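Local coordinates for increased recombination centers protein 6 (Saccharomyces cerevisiae, PDB 3UC9), which acts as a clathrin coat accessory factor related to small G proteins and is involved in gross chromosomal rearrangements and telomere healing, at residues K61-E66 against V72-Y77; L31-H36 against P85-E90; V102-I107 against D194-L199. All blocks are in the same frame, centred on the assembly; numbering follows the deposited sequence.

Contact 1. Residues K61-E66 against V72-Y77; sequences KDQTWE and VHFDLY
Trp65 N gives its hydrogen to Val72 O over 2.8 Å in a nearly straight bond (166° at the hydrogen), and Val72 N returns one to Trp65 O. A second reciprocal pair joins Gln63 and Phe74, so the two antiparallel strands of this beta hairpin are knitted at alternate residues. Between them Thr64 and His73 form the non-hydrogen-bonded pair and lie side by side on the outer face, Thr64 OG1 3.5 Å from His73 CE1. The ladder, resumed where Leu76 pairs with Val60, is interrupted by a G1 beta bulge: Asp62 and Gln63 both face Phe74, and Asp62 adopts a left-handed backbone conformation (phi 57°). Its N-H turns from Phe74 O to the side chain of Asp75, ending on OD1 at 3.0 Å. The other oxygen of that carboxylate is held in a salt bridge by Lys29. Asp62 folds its own carboxylate back over the hairpin, where OD1 accepts a weak, bent bond of 2.8 Å from His73 ND1. On the opposite face Phe74, with CG placed between its backbone N and carbonyl carbon (chi1 73°), swings its ring beneath the neighbouring strand. Gln63 CB sits over one face of this ring, 3.8 Å from its centroid, while CE2 at the rim meets Trp65 CB at 3.8 Å. Trp65 packs against helices 39-50 and 185-195 and gives its NE1 hydrogen to Asp194. Thr64 and His73 thus make a polar face, the other joins the Phe74 and Trp65 rings to Val72 and Gln63 CB, whose amide turns away, and Asp75 takes up the N-H diverted by the bulge.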
loop_
_atom_site.group_PDB
_atom_site.type_symbol
_atom_site.label_atom_id
_atom_site.label_comp_id
_atom_site.label_asym_id
_atom_site.label_seq_id
_atom_site.Cartn_x
_atom_site.Cartn_y
_atom_site.Cartn_z
ATOM N N LYS A 61 -14.919 -5.269 -5.783
ATOM C CA LYS A 61 -15.617 -5.112 -4.502
ATOM C C LYS A 61 -15.790 -6.409 -3.727
ATOM O O LYS A 61 -15.817 -7.488 -4.314
ATOM C CB LYS A 61 -16.994 -4.477 -4.723
ATOM C CG LYS A 61 -16.941 -3.061 -5.266
ATOM C CD LYS A 61 -18.321 -2.428 -5.203
ATOM C CE LYS A 61 -18.314 -1.005 -5.729
ATOM N NZ LYS A 61 -19.650 -0.367 -5.617
ATOM N N ASP A 62 -15.918 -6.274 -2.407
ATOM C CA ASP A 62 -16.274 -7.376 -1.499
ATOM C C ASP A 62 -15.306 -8.557 -1.590
ATOM O O ASP A 62 -15.710 -9.727 -1.685
ATOM C CB ASP A 62 -17.721 -7.823 -1.726
ATOM C CG ASP A 62 -18.345 -8.480 -0.483
ATOM O OD1 ASP A 62 -17.847 -8.255 0.643
ATOM O OD2 ASP A 62 -19.357 -9.203 -0.635
ATOM N N GLN A 63 -14.021 -8.226 -1.564
ATOM C CA GLN A 63 -12.964 -9.213 -1.400
ATOM C C GLN A 63 -12.900 -9.568 0.077
ATOM O O GLN A 63 -13.352 -8.797 0.925
ATOM C CB GLN A 63 -11.625 -8.651 -1.878
ATOM C CG GLN A 63 -11.627 -8.243 -3.345
ATOM C CD GLN A 63 -11.947 -9.402 -4.262
ATOM O OE1 GLN A 63 -13.067 -9.524 -4.762
ATOM N NE2 GLN A 63 -10.972 -10.280 -4.463
ATOM N N THR A 64 -12.381 -10.745 0.391
ATOM C CA THR A 64 -12.248 -11.137 1.783
ATOM C C THR A 64 -10.779 -11.148 2.152
ATOM O O THR A 64 -9.950 -11.695 1.417
ATOM C CB THR A 64 -12.876 -12.512 2.047
ATOM O OG1 THR A 64 -14.236 -12.497 1.602
ATOM C CG2 THR A 64 -12.848 -12.826 3.537
ATOM N N TRP A 65 -10.450 -10.482 3.253
ATOM C CA TRP A 65 -9.132 -10.627 3.841
ATOM C C TRP A 65 -9.296 -11.468 5.085
ATOM O O TRP A 65 -9.987 -11.069 6.027
ATOM C CB TRP A 65 -8.496 -9.292 4.190
ATOM C CG TRP A 65 -7.074 -9.469 4.659
ATOM C CD1 TRP A 65 -6.635 -9.534 5.951
ATOM C CD2 TRP A 65 -5.924 -9.654 3.838
ATOM N NE1 TRP A 65 -5.281 -9.735 5.983
ATOM C CE2 TRP A 65 -4.816 -9.815 4.698
ATOM C CE3 TRP A 65 -5.717 -9.692 2.456
ATOM C CZ2 TRP A 65 -3.519 -10.002 4.223
ATOM C CZ3 TRP A 65 -4.421 -9.885 1.983
ATOM C CH2 TRP A 65 -3.342 -10.028 2.863
ATOM N N GLU A 66 -8.662 -12.634 5.089
ATOM C CA GLU A 66 -8.839 -13.584 6.164
ATOM C C GLU A 66 -7.503 -14.140 6.631
ATOM O O GLU A 66 -6.577 -14.360 5.844
ATOM C CB GLU A 66 -9.791 -14.720 5.749
ATOM C CG GLU A 66 -9.410 -15.459 4.465
ATOM C CD GLU A 66 -10.471 -16.479 4.020
ATOM O OE1 GLU A 66 -11.403 -16.776 4.806
ATOM O OE2 GLU A 66 -10.367 -16.984 2.876
ATOM N N VAL A 72 -12.385 -9.920 7.276
ATOM C CA VAL A 72 -12.963 -8.602 7.002
ATOM C C VAL A 72 -13.170 -8.493 5.494
ATOM O O VAL A 72 -12.430 -9.093 4.721
ATOM C CB VAL A 72 -12.071 -7.461 7.534
ATOM C CG1 VAL A 72 -10.762 -7.384 6.743
ATOM C CG2 VAL A 72 -12.824 -6.133 7.510
ATOM N N HIS A 73 -14.203 -7.766 5.080
ATOM C CA HIS A 73 -14.478 -7.573 3.666
ATOM C C HIS A 73 -13.972 -6.204 3.236
ATOM O O HIS A 73 -14.213 -5.211 3.930
ATOM C CB HIS A 73 -15.976 -7.716 3.391
ATOM C CG HIS A 73 -16.485 -9.111 3.599
ATOM N ND1 HIS A 73 -16.742 -9.974 2.555
ATOM C CD2 HIS A 73 -16.759 -9.800 4.732
ATOM C CE1 HIS A 73 -17.159 -11.132 3.035
ATOM N NE2 HIS A 73 -17.180 -11.053 4.353
ATOM N N PHE A 74 -13.263 -6.160 2.106
ATOM C CA PHE A 74 -12.668 -4.911 1.612
ATOM C C PHE A 74 -12.839 -4.769 0.094
ATOM O O PHE A 74 -13.138 -5.743 -0.614
ATOM C CB PHE A 74 -11.182 -4.815 2.004
ATOM C CG PHE A 74 -10.281 -5.731 1.220
ATOM C CD1 PHE A 74 -9.512 -5.242 0.181
ATOM C CD2 PHE A 74 -10.220 -7.085 1.515
ATOM C CE1 PHE A 74 -8.689 -6.083 -0.545
ATOM C CE2 PHE A 74 -9.420 -7.925 0.790
ATOM C CZ PHE A 74 -8.648 -7.424 -0.244
ATOM N N ASP A 75 -12.656 -3.542 -0.387
ATOM C CA ASP A 75 -12.704 -3.226 -1.808
ATOM C C ASP A 75 -11.284 -2.910 -2.295
ATOM O O ASP A 75 -10.550 -2.185 -1.634
ATOM C CB ASP A 75 -13.602 -2.018 -2.048
ATOM C CG ASP A 75 -15.070 -2.288 -1.750
ATOM O OD1 ASP A 75 -15.469 -3.466 -1.604
ATOM O OD2 ASP A 75 -15.840 -1.300 -1.686
ATOM N N LEU A 76 -10.929 -3.445 -3.458
ATOM C CA LEU A 76 -9.657 -3.196 -4.094
ATOM C C LEU A 76 -9.874 -2.159 -5.194
ATOM O O LEU A 76 -10.712 -2.346 -6.084
ATOM C CB LEU A 76 -9.108 -4.504 -4.673
ATOM C CG LEU A 76 -7.659 -4.602 -5.124
ATOM C CD1 LEU A 76 -6.715 -4.466 -3.930
ATOM C CD2 LEU A 76 -7.431 -5.924 -5.825
ATOM N N TYR A 77 -9.148 -1.053 -5.095
ATOM C CA TYR A 77 -9.099 -0.043 -6.143
ATOM C C TYR A 77 -7.754 -0.156 -6.856
ATOM O O TYR A 77 -6.696 -0.010 -6.235
ATOM C CB TYR A 77 -9.234 1.361 -5.547
ATOM C CG TYR A 77 -10.556 1.703 -4.876
ATOM C CD1 TYR A 77 -11.684 0.884 -4.981
ATOM C CD2 TYR A 77 -10.690 2.899 -4.174
ATOM C CE1 TYR A 77 -12.886 1.236 -4.364
ATOM C CE2 TYR A 77 -11.891 3.262 -3.576
ATOM C CZ TYR A 77 -12.981 2.437 -3.675
ATOM O OH TYR A 77 -14.165 2.820 -3.081
#

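Contact 2. Residues L31-H36 against P85-E90; sequences LVLSDH and PVWVEE
Trp87 carries this contact, meeting Leu31 and Leu33 of the strand with its indole. Earlier on the helix, Pro85 leans on Leu120, and the chain then brings Trp87 round to the sheet. With CG anti to the backbone N (chi1 -174°), its indole extends toward the strand, and the two leucines come from the opposite direction, one to a face and one to the rim. Leu33 covers the face: CD2 stands over the six-membered ring, 3.5 Å from its centroid and only 12° off the normal, a close CH-pi contact. The other branch, CD1, lies 3.7 Å from Trp87 NE1. Leu31 comes instead to the rim, its CD2 in the ring plane and 3.8 Å from CZ2. The indole N-H is bonded to Asp79 on the adjacent strand 71-81, and Phe91, one helical turn on, stacks with the ring. After Trp87, Val88 turns to Leu120 as Pro85 did. Leu31 and Leu33 share one side of the strand, whereas Val32 faces helix 39-50, so helices cover both sides of the sheet in the three-layer alpha/beta sandwich of a Rossmann-like fold. Apolar branches at face and rim, together with the buried N-H bonded to Asp79, probably fix the rotation of the indole.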
loop_
_atom_site.group_PDB
_atom_site.type_symbol
_atom_site.label_atom_id
_atom_site.label_comp_id
_atom_site.label_asym_id
_atom_site.label_seq_id
_atom_site.Cartn_x
_atom_site.Cartn_y
_atom_site.Cartn_z
ATOM N N LEU A 31 -6.039 0.706 -2.093
ATOM C CA LEU A 31 -5.644 1.185 -3.413
ATOM C C LEU A 31 -4.280 0.599 -3.762
ATOM O O LEU A 31 -3.337 0.691 -2.977
ATOM C CB LEU A 31 -5.596 2.714 -3.437
ATOM C CG LEU A 31 -5.272 3.506 -4.710
ATOM C CD1 LEU A 31 -5.500 2.727 -5.975
ATOM C CD2 LEU A 31 -6.135 4.770 -4.715
ATOM N N VAL A 32 -4.192 -0.019 -4.936
ATOM C CA VAL A 32 -2.920 -0.489 -5.466
ATOM C C VAL A 32 -2.634 0.318 -6.737
ATOM O O VAL A 32 -3.398 0.276 -7.695
ATOM C CB VAL A 32 -2.926 -1.991 -5.760
ATOM C CG1 VAL A 32 -1.530 -2.439 -6.203
ATOM C CG2 VAL A 32 -3.394 -2.789 -4.521
ATOM N N LEU A 33 -1.535 1.062 -6.705
ATOM C CA LEU A 33 -1.158 2.015 -7.737
ATOM C C LEU A 33 0.223 1.651 -8.292
ATOM O O LEU A 33 1.092 1.183 -7.548
ATOM C CB LEU A 33 -1.106 3.417 -7.130
ATOM C CG LEU A 33 -0.629 4.589 -7.996
ATOM C CD1 LEU A 33 -1.690 4.935 -9.030
ATOM C CD2 LEU A 33 -0.265 5.817 -7.143
ATOM N N SER A 34 0.415 1.858 -9.594
ATOM C CA SER A 34 1.753 1.835 -10.190
ATOM C C SER A 34 1.873 2.919 -11.240
ATOM O O SER A 34 0.871 3.342 -11.813
ATOM C CB SER A 34 2.049 0.477 -10.821
ATOM O OG SER A 34 1.230 0.231 -11.955
ATOM N N ASP A 35 3.093 3.389 -11.487
ATOM C CA ASP A 35 3.333 4.140 -12.714
ATOM C C ASP A 35 3.289 3.162 -13.898
ATOM O O ASP A 35 3.518 1.943 -13.732
ATOM C CB ASP A 35 4.619 4.993 -12.684
ATOM C CG ASP A 35 5.840 4.246 -12.172
ATOM O OD1 ASP A 35 5.751 3.588 -11.117
ATOM O OD2 ASP A 35 6.911 4.360 -12.808
ATOM N N HIS A 36 2.996 3.699 -15.078
ATOM C CA HIS A 36 2.650 2.891 -16.259
ATOM C C HIS A 36 3.607 1.752 -16.595
ATOM O O HIS A 36 3.146 0.665 -16.932
ATOM C CB HIS A 36 2.461 3.766 -17.503
ATOM C CG HIS A 36 1.151 4.489 -17.545
ATOM N ND1 HIS A 36 -0.029 3.925 -17.110
ATOM C CD2 HIS A 36 0.832 5.722 -18.006
ATOM C CE1 HIS A 36 -1.014 4.792 -17.272
ATOM N NE2 HIS A 36 -0.517 5.892 -17.812
ATOM N N PRO A 85 3.913 12.032 -9.079
ATOM C CA PRO A 85 3.595 13.339 -8.491
ATOM C C PRO A 85 2.278 13.953 -8.989
ATOM O O PRO A 85 1.555 14.557 -8.198
ATOM C CB PRO A 85 4.795 14.202 -8.896
ATOM C CG PRO A 85 5.909 13.236 -9.025
ATOM C CD PRO A 85 5.281 12.013 -9.634
ATOM N N VAL A 86 1.967 13.795 -10.276
ATOM C CA VAL A 86 0.707 14.289 -10.824
ATOM C C VAL A 86 -0.478 13.578 -10.154
ATOM O O VAL A 86 -1.471 14.206 -9.805
ATOM C CB VAL A 86 0.638 14.111 -12.364
ATOM C CG1 VAL A 86 -0.741 14.499 -12.888
ATOM C CG2 VAL A 86 1.737 14.927 -13.047
ATOM N N TRP A 87 -0.360 12.271 -9.976
ATOM C CA TRP A 87 -1.388 11.500 -9.284
ATOM C C TRP A 87 -1.549 11.958 -7.827
ATOM O O TRP A 87 -2.671 12.142 -7.350
ATOM C CB TRP A 87 -1.057 10.014 -9.354
ATOM C CG TRP A 87 -2.127 9.160 -8.797
ATOM C CD1 TRP A 87 -3.173 8.601 -9.478
ATOM C CD2 TRP A 87 -2.277 8.773 -7.436
ATOM N NE1 TRP A 87 -3.966 7.884 -8.617
ATOM C CE2 TRP A 87 -3.436 7.972 -7.355
ATOM C CE3 TRP A 87 -1.540 9.014 -6.273
ATOM C CZ2 TRP A 87 -3.874 7.417 -6.158
ATOM C CZ3 TRP A 87 -1.986 8.468 -5.080
ATOM C CH2 TRP A 87 -3.133 7.674 -5.034
ATOM N N VAL A 88 -0.430 12.169 -7.140
ATOM C CA VAL A 88 -0.443 12.648 -5.751
ATOM C C VAL A 88 -1.123 14.025 -5.653
ATOM O O VAL A 88 -1.931 14.262 -4.755
ATOM C CB VAL A 88 0.979 12.718 -5.175
ATOM C CG1 VAL A 88 1.005 13.507 -3.852
ATOM C CG2 VAL A 88 1.542 11.305 -4.992
ATOM N N GLU A 89 -0.817 14.911 -6.595
ATOM C CA GLU A 89 -1.437 16.233 -6.592
ATOM C C GLU A 89 -2.963 16.124 -6.634
ATOM O O GLU A 89 -3.653 16.818 -5.897
ATOM C CB GLU A 89 -0.944 17.092 -7.742
ATOM C CG GLU A 89 -1.627 18.449 -7.758
ATOM C CD GLU A 89 -0.904 19.459 -8.592
ATOM O OE1 GLU A 89 -0.599 19.150 -9.765
ATOM O OE2 GLU A 89 -0.650 20.565 -8.073
ATOM N N GLU A 90 -3.478 15.242 -7.478
ATOM C CA GLU A 90 -4.930 15.038 -7.606
ATOM C C GLU A 90 -5.516 14.368 -6.352
ATOM O O GLU A 90 -6.611 14.704 -5.890
ATOM C CB GLU A 90 -5.232 14.196 -8.856
ATOM C CG GLU A 90 -4.845 14.879 -10.177
ATOM C CD GLU A 90 -4.825 13.933 -11.388
ATOM O OE1 GLU A 90 -4.814 12.689 -11.210
ATOM O OE2 GLU A 90 -4.805 14.451 -12.525
#

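Contact 3. Residues V102-I107 against D194-L199; sequences VMAGII and DTHDWL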
loop_
_atom_site.group_PDB
_atom_site.type_symbol
_atom_site.label_atom_id
_atom_site.label_comp_id
_atom_site.label_asym_id
_atom_site.label_seq_id
_atom_site.Cartn_x
_atom_site.Cartn_y
_atom_site.Cartn_z
ATOM N N VAL A 102 -11.611 6.864 3.350
ATOM C CA VAL A 102 -12.030 5.455 3.350
ATOM C C VAL A 102 -10.899 4.482 3.002
ATOM O O VAL A 102 -11.112 3.270 2.983
ATOM C CB VAL A 102 -13.253 5.192 2.457
ATOM C CG1 VAL A 102 -14.462 5.949 2.995
ATOM C CG2 VAL A 102 -12.976 5.541 0.995
ATOM N N MET A 103 -9.682 4.997 2.815
ATOM C CA MET A 103 -8.528 4.147 2.528
ATOM C C MET A 103 -7.972 3.446 3.778
ATOM O O MET A 103 -7.419 4.083 4.681
ATOM C CB MET A 103 -7.405 4.968 1.874
ATOM C CG MET A 103 -7.828 5.719 0.619
ATOM S SD MET A 103 -8.663 4.679 -0.610
ATOM C CE MET A 103 -7.497 3.422 -0.761
ATOM N N ALA A 104 -8.131 2.129 3.831
ATOM C CA ALA A 104 -7.454 1.302 4.819
ATOM C C ALA A 104 -5.952 1.314 4.533
ATOM O O ALA A 104 -5.125 1.375 5.455
ATOM C CB ALA A 104 -7.983 -0.123 4.787
ATOM N N GLY A 105 -5.596 1.242 3.254
ATOM C CA GLY A 105 -4.195 1.290 2.873
ATOM C C GLY A 105 -3.975 1.673 1.424
ATOM O O GLY A 105 -4.889 1.594 0.597
ATOM N N ILE A 106 -2.738 2.062 1.135
ATOM C CA ILE A 106 -2.297 2.423 -0.202
ATOM C C ILE A 106 -1.018 1.670 -0.449
ATOM O O ILE A 106 -0.147 1.691 0.401
ATOM C CB ILE A 106 -1.976 3.921 -0.320
ATOM C CG1 ILE A 106 -3.164 4.781 0.140
ATOM C CG2 ILE A 106 -1.633 4.256 -1.766
ATOM C CD1 ILE A 106 -4.344 4.684 -0.724
ATOM N N ILE A 107 -0.930 0.985 -1.590
ATOM C CA ILE A 107 0.270 0.235 -1.968
ATOM C C ILE A 107 0.728 0.781 -3.313
ATOM O O ILE A 107 -0.026 0.765 -4.283
ATOM C CB ILE A 107 0.012 -1.300 -2.073
ATOM C CG1 ILE A 107 -0.539 -1.850 -0.757
ATOM C CG2 ILE A 107 1.301 -2.036 -2.435
ATOM C CD1 ILE A 107 -0.983 -3.342 -0.806
ATOM N N ASP A 194 -2.701 -7.838 7.929
ATOM C CA ASP A 194 -3.234 -8.620 9.039
ATOM C C ASP A 194 -3.335 -7.827 10.337
ATOM O O ASP A 194 -4.300 -7.987 11.078
ATOM C CB ASP A 194 -2.347 -9.839 9.327
ATOM C CG ASP A 194 -2.543 -10.974 8.350
ATOM O OD1 ASP A 194 -3.530 -10.984 7.587
ATOM O OD2 ASP A 194 -1.689 -11.888 8.378
ATOM N N THR A 195 -2.334 -6.994 10.622
ATOM C CA THR A 195 -2.257 -6.301 11.910
ATOM C C THR A 195 -2.907 -4.911 11.863
ATOM O O THR A 195 -2.947 -4.213 12.877
ATOM C CB THR A 195 -0.795 -6.216 12.424
ATOM O OG1 THR A 195 0.023 -5.502 11.489
ATOM C CG2 THR A 195 -0.218 -7.628 12.636
ATOM N N HIS A 196 -3.419 -4.526 10.694
ATOM C CA HIS A 196 -4.128 -3.253 10.508
ATOM C C HIS A 196 -5.407 -3.169 11.348
ATOM O O HIS A 196 -6.134 -4.151 11.480
ATOM C CB HIS A 196 -4.476 -3.050 9.019
ATOM C CG HIS A 196 -5.186 -1.765 8.726
ATOM N ND1 HIS A 196 -4.557 -0.537 8.761
ATOM C CD2 HIS A 196 -6.477 -1.519 8.404
ATOM C CE1 HIS A 196 -5.436 0.408 8.461
ATOM N NE2 HIS A 196 -6.604 -0.167 8.219
ATOM N N ASP A 197 -5.672 -1.996 11.908
ATOM C CA ASP A 197 -6.963 -1.732 12.560
ATOM C C ASP A 197 -7.970 -1.292 11.527
ATOM O O ASP A 197 -7.909 -0.173 11.036
ATOM C CB ASP A 197 -6.845 -0.646 13.625
ATOM C CG ASP A 197 -6.293 -1.165 14.940
ATOM O OD1 ASP A 197 -6.256 -2.404 15.140
ATOM O OD2 ASP A 197 -5.916 -0.310 15.779
ATOM N N TRP A 198 -8.931 -2.157 11.222
ATOM C CA TRP A 198 -9.927 -1.867 10.204
ATOM C C TRP A 198 -11.030 -0.976 10.774
ATOM O O TRP A 198 -11.969 -1.446 11.414
ATOM C CB TRP A 198 -10.507 -3.169 9.663
ATOM C CG TRP A 198 -9.499 -3.974 8.890
ATOM C CD1 TRP A 198 -8.608 -4.872 9.392
ATOM C CD2 TRP A 198 -9.294 -3.952 7.478
ATOM N NE1 TRP A 198 -7.860 -5.417 8.380
ATOM C CE2 TRP A 198 -8.254 -4.864 7.192
ATOM C CE3 TRP A 198 -9.888 -3.248 6.422
ATOM C CZ2 TRP A 198 -7.802 -5.100 5.893
ATOM C CZ3 TRP A 198 -9.443 -3.474 5.136
ATOM C CH2 TRP A 198 -8.393 -4.393 4.882
ATOM N N LEU A 199 -10.896 0.319 10.533
ATOM C CA LEU A 199 -11.722 1.328 11.171
ATOM C C LEU A 199 -13.168 1.316 10.666
ATOM O O LEU A 199 -13.431 1.479 9.456
ATOM C CB LEU A 199 -11.092 2.702 10.943
ATOM C CG LEU A 199 -11.778 3.947 11.502
ATOM C CD1 LEU A 199 -11.895 3.935 13.035
ATOM C CD2 LEU A 199 -10.991 5.140 11.036
#
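The methyl group of Ala104 points at two aromatic side chains, His196 and Trp198, whose ring planes stand nearly perpendicular. His196 holds its CD2 over one face of the indole, 3.8 Å above the plane, while Trp198 CD2 lies at the imidazole edge and in its plane. Ala104 CB approaches both rings obliquely, 3.7 Å from Trp198 CZ3 and 3.7 Å from His196 NE2. The imidazole, carried forward by a CG anti to the backbone N (chi1 -179°), also comes beside the Ala104 carbonyl, with CE1 3.2 Å from the oxygen; NE2 is near as well, but its angle is too poor for a hydrogen bond. The strand bearing Ala104 is an inner one of the Rossmann-like sheet, lying between strands 29-35 and 133-138. It turns a corner at this residue, whose backbone nevertheless bonds to Lys29 on one neighbour and Phe133 on the other. The rings opposite belong to the chain just after helix 185-195, which here passes beside the beginning of the strand. Phe133 meets the His196 ring edge-to-face. Trp198 has Val72 on the indole face away from His196, and its N-H is bonded to Tyr70 OH. That hydroxyl, in the loop between strands 59-66 and 71-81, also bonds to the backbone O of Asp194.

Overall arrangement
From the N terminus, strand 29-35 supplies the first half of contact 2 and waits while helix 39-50 and the hairpin are laid down. Contact 1 closes that hairpin, a short loop nested within the longer one that contact 2 closes when the chain leaves strand 71-81 for helix 84-91. Contact 3 opens only afterwards, on strand 103-110, and closes after helix 185-195, in series with the other two. All three meet on one sheet: strand 71-81 pairs with strand 29-35 through Tyr77 and Val32, and strand 29-35 with 103-110 through Leu31, Leu33 and Ile107. Contact 3 returns to contact 1 through Asp194 and Trp198, tying the C-terminal region to the hairpin edge.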